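Local coordinates for membrane-associated protein VP24 (PDB 4OR8), which may act as a minor matrix protein with a role in assembling the viral nucleocapsid and in virion budding, at residues W43-S48 against W52-G57; L108-G113 against Q200-T205; H134-W139 against S146-S151; N38-W43 against D162-L167. All coordinates share one frame; numbering follows the deposited sequence. Where two conformers were deposited one is given.

Contact 1. Residues W43-S48 against W52-G57; sequences WIKEPS and WTVKWG
Residues 43-48 and 52-57 form the two arms of an antiparallel beta hairpin, locked by backbone bonds at Ile-44 with Lys-55 and at Glu-46 with Thr-53. It makes up two strands of a three-stranded sheet, with strand 51-56 in the middle and strand 59-64 beyond it. Each hydrogen-bonded pair contributes two bonds: Lys-55 N reaches Ile-44 O at 3.0 Å, and Thr-53 N reaches Glu-46 O at 2.7 Å. Lys-45 and Val-54 are a non-hydrogen-bonded pair between them, and their side chains share a face, with Lys-45 CG 3.7 Å from Val-54 CG2.

The other branch of Val-54, CG1, is anti to the backbone N (chi1 178°) and so set squarely over the six-membered ring of Trp-43, 3.4 Å from its centroid, in a CH-pi contact. The same indole has a cation-pi partner in Arg-109 and packs on Leu-112 of helix 104-115. Trp-52 CD1 lies 3.9 Å from Pro-47 CA, with Lys-45 alongside the indole, pointing the same way, and Phe-105 edge-to-face with it. On the other face, Glu-46 and Lys-55 lean across one another, but OE2 of Glu-46 stays 4.6 Å from NZ of Lys-55, beyond a salt bridge. Near the turn, Ser-48 OG and Thr-53 OG1 share only a weak hydrogen bond of 3.4 Å.

Main-chain bonds thus fix the register; the side of Trp-43 and Val-54 is mainly apolar, with the aliphatic part of Lys-45 at its margin, and the face of Ile-44, Glu-46, Thr-53 and Lys-55 is mixed, its opposite charges probably near enough for loose attraction only.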
loop_
_atom_site.group_PDB
_atom_site.type_symbol
_atom_site.label_atom_id
_atom_site.label_comp_id
_atom_site.label_asym_id
_atom_site.label_seq_id
_atom_site.Cartn_x
_atom_site.Cartn_y
_atom_site.Cartn_z
ATOM N N TRP B 43 13.189 -15.438 14.092
ATOM C CA TRP B 43 12.133 -14.478 13.794
ATOM C C TRP B 43 12.269 -13.291 14.741
ATOM O O TRP B 43 11.664 -13.266 15.814
ATOM C CB TRP B 43 10.760 -15.130 13.942
ATOM C CG TRP B 43 9.612 -14.215 13.637
ATOM C CD1 TRP B 43 8.825 -13.561 14.539
ATOM C CD2 TRP B 43 9.121 -13.856 12.340
ATOM N NE1 TRP B 43 7.873 -12.818 13.884
ATOM C CE2 TRP B 43 8.032 -12.981 12.533
ATOM C CE3 TRP B 43 9.494 -14.189 11.035
ATOM C CZ2 TRP B 43 7.313 -12.435 11.471
ATOM C CZ3 TRP B 43 8.781 -13.644 9.981
ATOM C CH2 TRP B 43 7.703 -12.777 10.206
ATOM N N ILE B 44 13.072 -12.311 14.337
ATOM C CA ILE B 44 13.422 -11.197 15.211
ATOM C C ILE B 44 12.505 -9.990 15.035
ATOM O O ILE B 44 12.739 -9.146 14.172
ATOM C CB ILE B 44 14.877 -10.736 14.980
ATOM C CG1 ILE B 44 15.818 -11.941 14.887
ATOM C CG2 ILE B 44 15.313 -9.789 16.087
ATOM C CD1 ILE B 44 15.896 -12.755 16.160
ATOM N N LYS B 45 11.469 -9.910 15.862
ATOM C CA LYS B 45 10.575 -8.761 15.848
ATOM C C LYS B 45 11.025 -7.732 16.876
ATOM O O LYS B 45 11.371 -8.079 18.003
ATOM C CB LYS B 45 9.137 -9.182 16.150
ATOM C CG LYS B 45 8.121 -8.078 15.905
ATOM C CD LYS B 45 6.861 -8.265 16.733
ATOM C CE LYS B 45 7.125 -7.977 18.202
ATOM N NZ LYS B 45 5.899 -8.136 19.029
ATOM N N GLU B 46 11.016 -6.465 16.484
ATOM C CA GLU B 46 11.385 -5.386 17.389
ATOM C C GLU B 46 10.714 -4.084 16.976
ATOM O O GLU B 46 10.701 -3.733 15.795
ATOM C CB GLU B 46 12.903 -5.216 17.439
ATOM C CG GLU B 46 13.580 -5.236 16.078
ATOM C CD GLU B 46 15.074 -4.982 16.171
ATOM O OE1 GLU B 46 15.517 -4.415 17.192
ATOM O OE2 GLU B 46 15.804 -5.352 15.227
ATOM N N PRO B 47 10.146 -3.364 17.955
ATOM C CA PRO B 47 9.418 -2.120 17.684
ATOM C C PRO B 47 10.318 -1.074 17.045
ATOM O O PRO B 47 11.494 -0.979 17.392
ATOM C CB PRO B 47 8.976 -1.661 19.079
ATOM C CG PRO B 47 9.918 -2.329 20.021
ATOM C CD PRO B 47 10.233 -3.652 19.397
ATOM N N SER B 48 9.770 -0.313 16.105
ATOM C CA SER B 48 10.522 0.752 15.459
ATOM C C SER B 48 9.595 1.899 15.084
ATOM O O SER B 48 8.415 1.893 15.432
ATOM C CB SER B 48 11.263 0.232 14.223
ATOM O OG SER B 48 10.365 -0.062 13.166
ATOM N N TRP B 52 6.983 -1.906 13.528
ATOM C CA TRP B 52 7.955 -2.924 13.910
ATOM C C TRP B 52 8.951 -3.238 12.806
ATOM O O TRP B 52 8.735 -2.925 11.638
ATOM C CB TRP B 52 7.248 -4.224 14.298
ATOM C CG TRP B 52 6.147 -4.056 15.286
ATOM C CD1 TRP B 52 6.245 -4.130 16.642
ATOM C CD2 TRP B 52 4.770 -3.792 14.995
ATOM N NE1 TRP B 52 5.015 -3.929 17.216
ATOM C CE2 TRP B 52 4.093 -3.718 16.226
ATOM C CE3 TRP B 52 4.048 -3.611 13.812
ATOM C CZ2 TRP B 52 2.724 -3.469 16.310
ATOM C CZ3 TRP B 52 2.690 -3.365 13.896
ATOM C CH2 TRP B 52 2.042 -3.298 15.137
ATOM N N THR B 53 10.045 -3.872 13.197
ATOM C CA THR B 53 10.973 -4.446 12.241
ATOM C C THR B 53 11.096 -5.936 12.516
ATOM O O THR B 53 11.306 -6.355 13.655
ATOM C CB THR B 53 12.356 -3.787 12.318
ATOM O OG1 THR B 53 12.299 -2.494 11.703
ATOM C CG2 THR B 53 13.392 -4.631 11.594
ATOM N N VAL B 54 10.936 -6.738 11.472
ATOM C CA VAL B 54 11.144 -8.167 11.600
ATOM C C VAL B 54 12.252 -8.621 10.670
ATOM O O VAL B 54 12.201 -8.391 9.461
ATOM C CB VAL B 54 9.871 -8.963 11.313
ATOM C CG1 VAL B 54 10.156 -10.444 11.424
ATOM C CG2 VAL B 54 8.772 -8.555 12.279
ATOM N N LYS B 55 13.263 -9.254 11.252
ATOM C CA LYS B 55 14.369 -9.798 10.480
ATOM C C LYS B 55 14.243 -11.306 10.363
ATOM O O LYS B 55 14.123 -12.015 11.363
ATOM C CB LYS B 55 15.709 -9.421 11.114
ATOM C CG LYS B 55 15.990 -7.929 11.096
ATOM C CD LYS B 55 17.370 -7.610 11.634
ATOM C CE LYS B 55 17.639 -6.115 11.580
ATOM N NZ LYS B 55 19.017 -5.778 12.024
ATOM N N TRP B 56 14.251 -11.787 9.129
ATOM C CA TRP B 56 14.247 -13.214 8.858
ATOM C C TRP B 56 15.040 -13.463 7.589
ATOM O O TRP B 56 14.802 -12.819 6.570
ATOM C CB TRP B 56 12.821 -13.738 8.711
ATOM C CG TRP B 56 12.776 -15.163 8.289
ATOM C CD1 TRP B 56 12.774 -16.259 9.098
ATOM C CD2 TRP B 56 12.742 -15.655 6.945
ATOM N NE1 TRP B 56 12.734 -17.403 8.344
ATOM C CE2 TRP B 56 12.716 -17.060 7.017
ATOM C CE3 TRP B 56 12.730 -15.043 5.689
ATOM C CZ2 TRP B 56 12.676 -17.864 5.881
ATOM C CZ3 TRP B 56 12.691 -15.840 4.564
ATOM C CH2 TRP B 56 12.663 -17.235 4.666
ATOM N N GLY B 57 15.981 -14.398 7.651
ATOM C CA GLY B 57 16.915 -14.585 6.559
ATOM C C GLY B 57 17.675 -13.289 6.364
ATOM O O GLY B 57 18.117 -12.677 7.335
#

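Contact 2. Residues L108-G113 against Q200-T205; sequences LRILLG and QQIIIT
Ile-204, on strand 201-206, sends its longer branch across to Leu-111 of helix 104-115. Its CB stands off, 5.8 Å from CG of Leu-111. CG1, placed anti to the carbonyl carbon (chi1 -57°), closes the distance to 5.0 Å from that same CG. The terminal CD1 makes the touch, reaching Leu-111 CG at 4.1 Å while keeping further from both methyls, so it abuts the fork of the leucine. The two side chains meet at about a right angle. The shorter branch, CG2, comes no nearer than 4.8 Å to Leu-111, at CD1.

One step along the same face of the strand, Ile-202 repeats the approach with a different atom. Its CG2 meets CG2 of Ile-110 at 4.2 Å, branch methyl against branch methyl. Ile-110 also packs on Val-213 and Val-215 of the adjoining strand 210-221, and Leu-111 on Phe-175 and Met-178 of helix 161-178, so the helix packs against both the five-stranded sheet and helix 161-178.

No hydrogen bond crosses here. All four touching residues are buried, and this small, purely aliphatic patch is consistent with packing by shape and exclusion of water, with nothing polar to dictate the exact alignment.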
loop_
_atom_site.group_PDB
_atom_site.type_symbol
_atom_site.label_atom_id
_atom_site.label_comp_id
_atom_site.label_asym_id
_atom_site.label_seq_id
_atom_site.Cartn_x
_atom_site.Cartn_y
_atom_site.Cartn_z
ATOM N N LEU B 108 2.108 -11.341 8.555
ATOM C CA LEU B 108 3.264 -11.462 7.682
ATOM C C LEU B 108 3.909 -12.820 7.888
ATOM O O LEU B 108 4.340 -13.467 6.934
ATOM C CB LEU B 108 4.288 -10.363 7.970
ATOM C CG LEU B 108 5.588 -10.487 7.170
ATOM C CD1 LEU B 108 5.333 -10.246 5.695
ATOM C CD2 LEU B 108 6.650 -9.542 7.689
ATOM N N ARG B 109 3.970 -13.240 9.147
ATOM C CA ARG B 109 4.555 -14.525 9.505
ATOM C C ARG B 109 3.801 -15.646 8.806
ATOM O O ARG B 109 4.404 -16.561 8.253
ATOM C CB ARG B 109 4.506 -14.714 11.020
ATOM C CG ARG B 109 5.282 -15.908 11.544
ATOM C CD ARG B 109 5.076 -16.047 13.048
ATOM N NE ARG B 109 5.587 -17.310 13.575
ATOM C CZ ARG B 109 6.707 -17.429 14.278
ATOM N NH1 ARG B 109 7.442 -16.358 14.552
ATOM N NH2 ARG B 109 7.090 -18.621 14.714
ATOM N N ILE B 110 2.476 -15.551 8.829
ATOM C CA ILE B 110 1.609 -16.505 8.151
ATOM C C ILE B 110 1.869 -16.495 6.650
ATOM O O ILE B 110 1.946 -17.545 6.012
ATOM C CB ILE B 110 0.125 -16.183 8.422
ATOM C CG1 ILE B 110 -0.217 -16.473 9.885
ATOM C CG2 ILE B 110 -0.783 -16.978 7.501
ATOM C CD1 ILE B 110 -1.653 -16.176 10.245
ATOM N N LEU B 111 2.015 -15.298 6.096
ATOM C CA LEU B 111 2.243 -15.126 4.670
ATOM C C LEU B 111 3.567 -15.777 4.270
ATOM O O LEU B 111 3.662 -16.432 3.231
ATOM C CB LEU B 111 2.229 -13.637 4.320
ATOM C CG LEU B 111 2.003 -13.213 2.868
ATOM C CD1 LEU B 111 1.466 -11.794 2.826
ATOM C CD2 LEU B 111 3.292 -13.309 2.072
ATOM N N LEU B 112 4.581 -15.606 5.108
ATOM C CA LEU B 112 5.884 -16.210 4.856
ATOM C C LEU B 112 5.810 -17.731 4.890
ATOM O O LEU B 112 6.475 -18.409 4.106
ATOM C CB LEU B 112 6.923 -15.700 5.855
ATOM C CG LEU B 112 7.586 -14.378 5.474
ATOM C CD1 LEU B 112 8.552 -13.925 6.549
ATOM C CD2 LEU B 112 8.307 -14.530 4.150
ATOM N N GLY B 113 4.998 -18.265 5.796
ATOM C CA GLY B 113 4.813 -19.701 5.893
ATOM C C GLY B 113 4.267 -20.270 4.597
ATOM O O GLY B 113 4.678 -21.339 4.148
ATOM N N GLN B 200 -5.262 -26.192 8.041
ATOM C CA GLN B 200 -5.906 -24.888 8.156
ATOM C C GLN B 200 -5.954 -24.116 6.840
ATOM O O GLN B 200 -4.923 -23.858 6.214
ATOM C CB GLN B 200 -5.275 -24.048 9.273
ATOM C CG GLN B 200 -3.770 -23.865 9.193
ATOM C CD GLN B 200 -3.220 -23.190 10.436
ATOM O OE1 GLN B 200 -3.355 -23.706 11.545
ATOM N NE2 GLN B 200 -2.614 -22.023 10.259
ATOM N N GLN B 201 -7.166 -23.752 6.431
ATOM C CA GLN B 201 -7.379 -23.057 5.170
ATOM C C GLN B 201 -6.900 -21.611 5.241
ATOM O O GLN B 201 -7.392 -20.824 6.045
ATOM C CB GLN B 201 -8.857 -23.092 4.785
ATOM C CG GLN B 201 -9.112 -22.743 3.331
ATOM C CD GLN B 201 -10.583 -22.552 3.024
ATOM O OE1 GLN B 201 -11.312 -21.917 3.789
ATOM N NE2 GLN B 201 -11.028 -23.102 1.900
ATOM N N ILE B 202 -5.943 -21.265 4.388
ATOM C CA ILE B 202 -5.392 -19.915 4.366
ATOM C C ILE B 202 -5.772 -19.187 3.080
ATOM O O ILE B 202 -5.607 -19.720 1.985
ATOM C CB ILE B 202 -3.861 -19.940 4.507
ATOM C CG1 ILE B 202 -3.460 -20.698 5.774
ATOM C CG2 ILE B 202 -3.298 -18.527 4.523
ATOM C CD1 ILE B 202 -1.966 -20.810 5.969
ATOM N N ILE B 203 -6.285 -17.967 3.222
ATOM C CA ILE B 203 -6.693 -17.162 2.076
ATOM C C ILE B 203 -6.089 -15.760 2.103
ATOM O O ILE B 203 -6.289 -15.003 3.053
ATOM C CB ILE B 203 -8.225 -17.045 1.988
ATOM C CG1 ILE B 203 -8.841 -18.397 1.623
ATOM C CG2 ILE B 203 -8.617 -16.000 0.959
ATOM C CD1 ILE B 203 -9.725 -18.987 2.694
ATOM N N ILE B 204 -5.356 -15.418 1.050
ATOM C CA ILE B 204 -4.750 -14.097 0.925
ATOM C C ILE B 204 -5.431 -13.285 -0.172
ATOM O O ILE B 204 -5.418 -13.670 -1.337
ATOM C CB ILE B 204 -3.252 -14.202 0.609
ATOM C CG1 ILE B 204 -2.544 -15.011 1.695
ATOM C CG2 ILE B 204 -2.633 -12.817 0.468
ATOM C CD1 ILE B 204 -1.128 -15.394 1.338
ATOM N N THR B 205 -6.016 -12.157 0.207
ATOM C CA THR B 205 -6.757 -11.326 -0.732
ATOM C C THR B 205 -6.166 -9.920 -0.820
ATOM O O THR B 205 -5.861 -9.297 0.200
ATOM C CB THR B 205 -8.234 -11.221 -0.320
ATOM O OG1 THR B 205 -8.799 -12.534 -0.230
ATOM C CG2 THR B 205 -9.020 -10.403 -1.327
#

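Contact 3. Residues H134-W139 against S146-S151; sequences HMLSEW and SAIHIS
Trp-139 NE1 and Ala-147 O are both held by one hydroxyl, OG1 of Thr-145, the bond to NE1 being the sounder and that to the carbonyl oxygen weak. That hydroxyl pins the nitrogen side of the ring to the start of the extended chain 146-151. Close by, Ser-146 O lies at the indole edge, 3.8 Å from CZ2 of Trp-139.

Over one face of the same ring sits Ile-148. CG2 is 3.6 Å from the centroid of the six-membered ring, 18° off its normal, in a CH-pi contact, while CB lies over the five-membered ring. With chi1 at 176°, CG1 of Ile-148 takes the position anti to the backbone N, and CG2 is set between that nitrogen and the carbonyl carbon, from where it reaches both the ring and Leu-136. CG2 touches Leu-136 CD2 at 3.6 Å, so one methyl fills the notch between tryptophan and leucine. Leu-136 CD2 meets Ile-150 CD1 as well, at 4.1 Å, and at the outer end CE of Met-135 brushes Ile-150 CG2 at 4.3 Å.

The chain 146-151 therefore doubles back along helix 127-142, and Ser-151 occupies the N-cap of helix 152-158, its OG weakly bonded to Asn-153 N. It also bonds through the backbone to Ala-41 and Trp-43 of the 38-43 loop, and Arg-109 of helix 104-115 makes a cation-pi contact with Trp-139.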
loop_
_atom_site.group_PDB
_atom_site.type_symbol
_atom_site.label_atom_id
_atom_site.label_comp_id
_atom_site.label_asym_id
_atom_site.label_seq_id
_atom_site.Cartn_x
_atom_site.Cartn_y
_atom_site.Cartn_z
ATOM N N HIS B 134 10.162 -27.411 5.126
ATOM C CA HIS B 134 8.869 -27.863 5.618
ATOM C C HIS B 134 8.723 -27.594 7.112
ATOM O O HIS B 134 7.685 -27.114 7.567
ATOM C CB HIS B 134 8.674 -29.349 5.331
ATOM C CG HIS B 134 7.336 -29.869 5.743
ATOM N ND1 HIS B 134 7.165 -30.719 6.816
ATOM C CD2 HIS B 134 6.100 -29.659 5.231
ATOM C CE1 HIS B 134 5.884 -31.012 6.944
ATOM N NE2 HIS B 134 5.216 -30.381 5.995
ATOM N N MET B 135 9.769 -27.905 7.871
ATOM C CA MET B 135 9.782 -27.633 9.302
ATOM C C MET B 135 9.666 -26.137 9.569
ATOM O O MET B 135 8.908 -25.718 10.443
ATOM C CB MET B 135 11.056 -28.185 9.948
ATOM C CG MET B 135 11.043 -29.688 10.175
ATOM S SD MET B 135 12.556 -30.297 10.948
ATOM C CE MET B 135 13.665 -30.375 9.546
ATOM N N LEU B 136 10.419 -25.338 8.814
ATOM C CA LEU B 136 10.374 -23.883 8.948
ATOM C C LEU B 136 8.976 -23.362 8.669
ATOM O O LEU B 136 8.451 -22.527 9.404
ATOM C CB LEU B 136 11.367 -23.218 7.994
ATOM C CG LEU B 136 12.850 -23.415 8.303
ATOM C CD1 LEU B 136 13.719 -22.750 7.242
ATOM C CD2 LEU B 136 13.184 -22.880 9.684
ATOM N N SER B 137 8.377 -23.871 7.602
ATOM C CA SER B 137 7.046 -23.449 7.198
ATOM C C SER B 137 6.017 -23.710 8.294
ATOM O O SER B 137 5.192 -22.847 8.592
ATOM C CB SER B 137 6.632 -24.147 5.904
ATOM O OG SER B 137 5.371 -23.677 5.467
ATOM N N GLU B 138 6.070 -24.900 8.888
ATOM C CA GLU B 138 5.152 -25.253 9.966
ATOM C C GLU B 138 5.371 -24.354 11.173
ATOM O O GLU B 138 4.419 -23.951 11.838
ATOM C CB GLU B 138 5.311 -26.720 10.369
ATOM C CG GLU B 138 4.688 -27.704 9.394
ATOM C CD GLU B 138 4.783 -29.148 9.867
ATOM O OE1 GLU B 138 5.536 -29.420 10.828
ATOM O OE2 GLU B 138 4.103 -30.012 9.273
ATOM N N TRP B 139 6.633 -24.044 11.443
ATOM C CA TRP B 139 6.997 -23.175 12.555
ATOM C C TRP B 139 6.431 -21.768 12.379
ATOM O O TRP B 139 5.980 -21.145 13.341
ATOM C CB TRP B 139 8.519 -23.126 12.711
ATOM C CG TRP B 139 9.008 -21.974 13.523
ATOM C CD1 TRP B 139 8.728 -21.718 14.831
ATOM C CD2 TRP B 139 9.880 -20.925 13.086
ATOM N NE1 TRP B 139 9.364 -20.568 15.235
ATOM C CE2 TRP B 139 10.078 -20.062 14.181
ATOM C CE3 TRP B 139 10.508 -20.629 11.873
ATOM C CZ2 TRP B 139 10.876 -18.925 14.103
ATOM C CZ3 TRP B 139 11.307 -19.499 11.796
ATOM C CH2 TRP B 139 11.481 -18.662 12.904
ATOM N N SER B 146 10.156 -16.950 18.577
ATOM C CA SER B 146 11.154 -16.211 17.810
ATOM C C SER B 146 12.219 -17.111 17.190
ATOM O O SER B 146 12.973 -16.679 16.316
ATOM C CB SER B 146 11.816 -15.145 18.687
ATOM O OG SER B 146 12.423 -15.728 19.827
ATOM N N ALA B 147 12.286 -18.361 17.638
ATOM C CA ALA B 147 13.296 -19.280 17.124
ATOM C C ALA B 147 12.793 -20.710 16.954
ATOM O O ALA B 147 11.953 -21.188 17.717
ATOM C CB ALA B 147 14.535 -19.259 18.007
ATOM N N ILE B 148 13.317 -21.376 15.932
ATOM C CA ILE B 148 13.115 -22.803 15.740
ATOM C C ILE B 148 14.486 -23.470 15.808
ATOM O O ILE B 148 15.449 -22.993 15.208
ATOM C CB ILE B 148 12.424 -23.105 14.390
ATOM C CG1 ILE B 148 12.310 -24.613 14.157
ATOM C CG2 ILE B 148 13.169 -22.451 13.245
ATOM C CD1 ILE B 148 11.351 -25.304 15.089
ATOM N N HIS B 149 14.590 -24.557 16.562
ATOM C CA HIS B 149 15.877 -25.224 16.713
ATOM C C HIS B 149 15.950 -26.512 15.904
ATOM O O HIS B 149 15.241 -27.479 16.181
ATOM C CB HIS B 149 16.186 -25.483 18.189
ATOM C CG HIS B 149 16.297 -24.235 19.008
ATOM N ND1 HIS B 149 17.274 -23.287 18.791
ATOM C CD2 HIS B 149 15.550 -23.776 20.041
ATOM C CE1 HIS B 149 17.127 -22.300 19.657
ATOM N NE2 HIS B 149 16.089 -22.572 20.427
ATOM N N ILE B 150 16.806 -26.505 14.888
ATOM C CA ILE B 150 17.021 -27.674 14.043
ATOM C C ILE B 150 18.443 -28.179 14.245
ATOM O O ILE B 150 19.377 -27.383 14.355
ATOM C CB ILE B 150 16.801 -27.337 12.555
ATOM C CG1 ILE B 150 15.429 -26.694 12.352
ATOM C CG2 ILE B 150 16.932 -28.583 11.692
ATOM C CD1 ILE B 150 15.145 -26.316 10.921
ATOM N N SER B 151 18.601 -29.498 14.301
ATOM C CA SER B 151 19.904 -30.114 14.538
ATOM C C SER B 151 20.956 -29.673 13.524
ATOM O O SER B 151 20.706 -29.674 12.317
ATOM C CB SER B 151 19.786 -31.638 14.530
ATOM O OG SER B 151 21.062 -32.238 14.666
#

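Contact 4. Residues N38-W43 against D162-L167; sequences NSTARW and DMFKIL
Thr-40 and Ser-39 close on the rim of the Phe-164 ring, both near its plane. Phe-164 reaches them because its CG is anti to the backbone N (chi1 178°), which swings the ring out from the helix, and chi2 of -92° turns it to offer the CD2-CE2 edge. The CG2 methyl of Thr-40 takes most of that edge, 3.5 Å from CE2 and 3.6 Å from CD2. Its rotamer (chi1 66°) places CG2 anti to the carbonyl carbon and leaves OG1 to hydrogen-bond Leu-37 O, so methyl and hydroxyl have separate jobs.

Residues 38-40 belong to a 3-10 segment in the loop leading to strand 44-48, and they lie against helix 161-178, which comes some 120 residues later in the chain. The loop thereby ties the start of the three-stranded sheet to the helical part of the fold.

OG of Ser-39 lies 3.7 Å from Phe-164 CE2, but its hydrogen bond goes to Asp-36 O, with a weak second one to Gly-57 O. Further up the helix, Leu-167, which also touches Phe-129 of helix 127-142, brings CD2 to 4.2 Å from Thr-40 CG2, so the threonine methyl rests between phenylalanine and leucine.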
loop_
_atom_site.group_PDB
_atom_site.type_symbol
_atom_site.label_atom_id
_atom_site.label_comp_id
_atom_site.label_asym_id
_atom_site.label_seq_id
_atom_site.Cartn_x
_atom_site.Cartn_y
_atom_site.Cartn_z
ATOM N N ASN B 38 21.937 -19.240 9.745
ATOM C CA ASN B 38 20.997 -19.530 10.826
ATOM C C ASN B 38 19.919 -18.462 11.013
ATOM O O ASN B 38 19.046 -18.592 11.871
ATOM C CB ASN B 38 21.746 -19.770 12.140
ATOM C CG ASN B 38 22.956 -18.868 12.294
ATOM O OD1 ASN B 38 23.675 -18.606 11.327
ATOM N ND2 ASN B 38 23.188 -18.388 13.511
ATOM N N SER B 39 19.982 -17.413 10.199
ATOM C CA SER B 39 18.999 -16.336 10.248
ATOM C C SER B 39 17.627 -16.815 9.781
ATOM O O SER B 39 16.605 -16.213 10.107
ATOM C CB SER B 39 19.461 -15.160 9.387
ATOM O OG SER B 39 19.754 -15.583 8.065
ATOM N N THR B 40 17.614 -17.902 9.017
ATOM C CA THR B 40 16.370 -18.487 8.527
ATOM C C THR B 40 15.583 -19.147 9.653
ATOM O O THR B 40 14.382 -19.383 9.526
ATOM C CB THR B 40 16.640 -19.552 7.457
ATOM O OG1 THR B 40 17.331 -20.659 8.051
ATOM C CG2 THR B 40 17.487 -18.979 6.340
ATOM N N ALA B 41 16.265 -19.451 10.751
ATOM C CA ALA B 41 15.626 -20.115 11.880
ATOM C C ALA B 41 15.228 -19.116 12.960
ATOM O O ALA B 41 14.696 -19.496 14.004
ATOM C CB ALA B 41 16.537 -21.187 12.451
ATOM N N ARG B 42 15.484 -17.838 12.700
ATOM C CA ARG B 42 15.150 -16.783 13.649
ATOM C C ARG B 42 13.997 -15.917 13.154
ATOM O O ARG B 42 13.847 -15.687 11.953
ATOM C CB ARG B 42 16.367 -15.897 13.915
ATOM C CG ARG B 42 17.542 -16.606 14.562
ATOM C CD ARG B 42 18.718 -15.658 14.714
ATOM N NE ARG B 42 19.845 -16.036 13.866
ATOM C CZ ARG B 42 20.870 -15.237 13.585
ATOM N NH1 ARG B 42 20.909 -14.004 14.074
ATOM N NH2 ARG B 42 21.854 -15.669 12.808
ATOM N N TRP B 43 13.189 -15.438 14.092
ATOM C CA TRP B 43 12.133 -14.478 13.794
ATOM C C TRP B 43 12.269 -13.291 14.741
ATOM O O TRP B 43 11.664 -13.266 15.814
ATOM C CB TRP B 43 10.760 -15.130 13.942
ATOM C CG TRP B 43 9.612 -14.215 13.637
ATOM C CD1 TRP B 43 8.825 -13.561 14.539
ATOM C CD2 TRP B 43 9.121 -13.856 12.340
ATOM N NE1 TRP B 43 7.873 -12.818 13.884
ATOM C CE2 TRP B 43 8.032 -12.981 12.533
ATOM C CE3 TRP B 43 9.494 -14.189 11.035
ATOM C CZ2 TRP B 43 7.313 -12.435 11.471
ATOM C CZ3 TRP B 43 8.781 -13.644 9.981
ATOM C CH2 TRP B 43 7.703 -12.777 10.206
ATOM N N ASP B 162 24.090 -22.021 -1.493
ATOM C CA ASP B 162 23.202 -22.141 -2.647
ATOM C C ASP B 162 21.736 -22.267 -2.236
ATOM O O ASP B 162 20.871 -21.572 -2.773
ATOM C CB ASP B 162 23.598 -23.347 -3.499
ATOM C CG ASP B 162 24.656 -23.012 -4.526
ATOM O OD1 ASP B 162 25.312 -21.958 -4.386
ATOM O OD2 ASP B 162 24.832 -23.807 -5.475
ATOM N N MET B 163 21.468 -23.155 -1.284
ATOM C CA MET B 163 20.108 -23.370 -0.802
ATOM C C MET B 163 19.543 -22.145 -0.087
ATOM O O MET B 163 18.353 -21.857 -0.182
ATOM C CB MET B 163 20.048 -24.605 0.099
ATOM C CG MET B 163 20.209 -25.909 -0.664
ATOM S SD MET B 163 18.863 -26.189 -1.836
ATOM C CE MET B 163 19.760 -26.855 -3.235
ATOM N N PHE B 164 20.404 -21.426 0.622
ATOM C CA PHE B 164 20.014 -20.178 1.261
ATOM C C PHE B 164 19.659 -19.140 0.200
ATOM O O PHE B 164 18.650 -18.446 0.307
ATOM C CB PHE B 164 21.151 -19.662 2.144
ATOM C CG PHE B 164 20.854 -18.353 2.817
ATOM C CD1 PHE B 164 21.214 -17.154 2.222
ATOM C CD2 PHE B 164 20.221 -18.321 4.046
ATOM C CE1 PHE B 164 20.939 -15.952 2.839
ATOM C CE2 PHE B 164 19.947 -17.120 4.669
ATOM C CZ PHE B 164 20.306 -15.934 4.065
ATOM N N LYS B 165 20.504 -19.040 -0.820
ATOM C CA LYS B 165 20.309 -18.084 -1.900
ATOM C C LYS B 165 18.989 -18.349 -2.615
ATOM O O LYS B 165 18.199 -17.433 -2.845
ATOM C CB LYS B 165 21.461 -18.180 -2.900
ATOM C CG LYS B 165 22.047 -16.843 -3.296
ATOM C CD LYS B 165 23.087 -16.381 -2.296
ATOM C CE LYS B 165 24.364 -17.183 -2.444
ATOM N NZ LYS B 165 24.935 -17.048 -3.814
ATOM N N ILE B 166 18.761 -19.612 -2.957
ATOM C CA ILE B 166 17.544 -20.019 -3.645
ATOM C C ILE B 166 16.312 -19.739 -2.791
ATOM O O ILE B 166 15.294 -19.250 -3.288
ATOM C CB ILE B 166 17.594 -21.516 -4.028
ATOM C CG1 ILE B 166 18.663 -21.750 -5.095
ATOM C CG2 ILE B 166 16.240 -21.998 -4.531
ATOM C CD1 ILE B 166 18.788 -23.192 -5.527
ATOM N N LEU B 167 16.420 -20.034 -1.501
ATOM C CA LEU B 167 15.315 -19.823 -0.576
ATOM C C LEU B 167 14.871 -18.367 -0.537
ATOM O O LEU B 167 13.677 -18.080 -0.569
ATOM C CB LEU B 167 15.687 -20.293 0.827
ATOM C CG LEU B 167 14.572 -20.109 1.855
ATOM C CD1 LEU B 167 13.350 -20.920 1.449
ATOM C CD2 LEU B 167 15.045 -20.480 3.257
#

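In the fold
Contact 2 lies deepest, about 5 Å from the chain centre to its own centre, whereas contacts 1, 3 and 4 are centred 14 to 17 Å out. Contacts 2 and 4 are small and wholly buried, without a hydrogen bond across either; contacts 1 and 3 are larger and partly exposed, and contact 1 alone is held by backbone bonds between strands. Methyl groups over indole faces recur in contacts 1 and 3, aliphatic branches in contact 2, a ring edge in contact 4. Trp-43 ends segment 38-43 of contact 4 but makes its contacts in contact 1 and on the helix of contact 2. Loop 38-43 bonds to the chain 146-151 of contact 3.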